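PDB 3FIJ: Lin1909 protein from Listeria innocua, which has no established function but probably acts as a gamma-glutamyl-gamma-aminobutyrate hydrolase of the class I glutamine amidotransferase-like superfamily, and binds manganese. Local coordinates for residues T74-L77 with E81-Q84. Residues are numbered along the deposited sequence; the frame is centred on the assembly and turned at random.
Sequences TPQL and EPSQ
Glu81 OE2 accepts a hydrogen bond from the backbone N-H of Thr155 of the second subunit, and the side chain of Gln76 lies close to the same carboxylate from within the chain. Both segments belong to the long excursion between strand 64-67 and helix 91-106 of this glutamine amidotransferase-like alpha/beta fold. Residues 75-77 begin a 3-10 segment, evidenced by the 3.1 Å hydrogen bond from Leu77 N to Thr74 O, whereas 81-84, without regular structure, touches it through Glu81 and Pro82 and then leads away. The closest CA atoms, those of Pro75 and Glu81, are 5.9 Å apart.

Glu81 starts out away from the turn, but a bend at chi2 (-69°) folds its carboxylate back toward Gln76. The glutamine chain is likewise bent at chi2 (-75°), and its CD comes to 3.4 Å from Glu81 OE1. The amide and carboxylate planes stand 47° apart, so these flat groups meet at a slant, neither stacked nor coplanar.

Next to these side chains, the two prolines make the apolar part of the contact. The CB of Pro75 points toward 81-84, and its CG lies 3.9 Å from Pro82 N. Glu81 O and Ser83 N both bond to the side-chain amide of Gln131, which holds the extended, irregular backbone of 81-83 from within the same chain. Gln76 and Pro82 also pack on Ser153 of the second subunit, placing this loop at a subunit interface. At the proline pair, Pro75 CG approaches Pro82 CB and CA alike, at 4.0 Å each.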
loop_
_atom_site.group_PDB
_atom_site.type_symbol
_atom_site.label_atom_id
_atom_site.label_comp_id
_atom_site.label_asym_id
_atom_site.label_seq_id
_atom_site.Cartn_x
_atom_site.Cartn_y
_atom_site.Cartn_z
ATOM N N THR A 74 -5.712 -14.142 -27.095
ATOM C CA THR A 74 -5.444 -15.525 -26.726
ATOM C C THR A 74 -4.659 -16.153 -27.864
ATOM O O THR A 74 -5.055 -16.073 -29.030
ATOM C CB THR A 74 -6.743 -16.328 -26.455
ATOM O OG1 THR A 74 -7.232 -16.884 -27.676
ATOM C CG2 THR A 74 -7.800 -15.428 -25.847
ATOM N N PRO A 75 -3.515 -16.768 -27.533
ATOM C CA PRO A 75 -2.638 -17.409 -28.516
ATOM C C PRO A 75 -3.302 -18.496 -29.354
ATOM O O PRO A 75 -3.023 -18.634 -30.546
ATOM C CB PRO A 75 -1.470 -17.917 -27.658
ATOM C CG PRO A 75 -2.092 -18.150 -26.310
ATOM C CD PRO A 75 -3.030 -16.984 -26.155
ATOM N N GLN A 76 -4.188 -19.252 -28.723
ATOM C CA GLN A 76 -4.914 -20.330 -29.386
ATOM C C GLN A 76 -5.559 -19.819 -30.675
ATOM O O GLN A 76 -5.678 -20.562 -31.654
ATOM C CB GLN A 76 -5.986 -20.849 -28.437
ATOM C CG GLN A 76 -5.537 -20.851 -26.976
ATOM C CD GLN A 76 -4.579 -21.972 -26.692
ATOM O OE1 GLN A 76 -4.052 -22.582 -27.618
ATOM N NE2 GLN A 76 -4.345 -22.259 -25.417
ATOM N N LEU A 77 -5.975 -18.552 -30.669
ATOM C CA LEU A 77 -6.603 -17.941 -31.835
ATOM C C LEU A 77 -5.702 -17.902 -33.063
ATOM O O LEU A 77 -6.194 -17.814 -34.190
ATOM C CB LEU A 77 -7.101 -16.531 -31.504
ATOM C CG LEU A 77 -8.581 -16.437 -31.116
ATOM C CD1 LEU A 77 -8.855 -17.325 -29.934
ATOM C CD2 LEU A 77 -8.946 -14.999 -30.801
ATOM N N GLU A 81 0.423 -22.215 -28.556
ATOM C CA GLU A 81 0.116 -22.404 -27.145
ATOM C C GLU A 81 0.819 -21.235 -26.433
ATOM O O GLU A 81 1.725 -20.622 -26.992
ATOM C CB GLU A 81 0.619 -23.768 -26.653
ATOM C CG GLU A 81 -0.330 -24.940 -26.999
ATOM C CD GLU A 81 -1.659 -24.918 -26.223
ATOM O OE1 GLU A 81 -2.734 -24.852 -26.856
ATOM O OE2 GLU A 81 -1.642 -24.977 -24.977
ATOM N N PRO A 82 0.397 -20.898 -25.205
ATOM C CA PRO A 82 1.005 -19.789 -24.460
ATOM C C PRO A 82 2.451 -19.912 -23.984
ATOM O O PRO A 82 2.796 -20.823 -23.224
ATOM C CB PRO A 82 0.043 -19.593 -23.294
ATOM C CG PRO A 82 -0.471 -20.990 -23.050
ATOM C CD PRO A 82 -0.745 -21.465 -24.461
ATOM N N SER A 83 3.281 -18.972 -24.437
ATOM C CA SER A 83 4.696 -18.884 -24.059
ATOM C C SER A 83 4.789 -18.389 -22.622
ATOM O O SER A 83 3.857 -17.761 -22.117
ATOM C CB SER A 83 5.433 -17.858 -24.928
ATOM O OG SER A 83 5.451 -18.244 -26.277
ATOM N N GLN A 84 5.925 -18.637 -21.982
ATOM C CA GLN A 84 6.116 -18.181 -20.610
ATOM C C GLN A 84 6.018 -16.660 -20.493
ATOM O O GLN A 84 5.581 -16.150 -19.466
ATOM C CB GLN A 84 7.475 -18.649 -20.067
ATOM C CG GLN A 84 7.589 -20.171 -19.951
ATOM C CD GLN A 84 8.879 -20.638 -19.295
ATOM O OE1 GLN A 84 9.514 -21.587 -19.761
ATOM N NE2 GLN A 84 9.265 -19.984 -18.205
#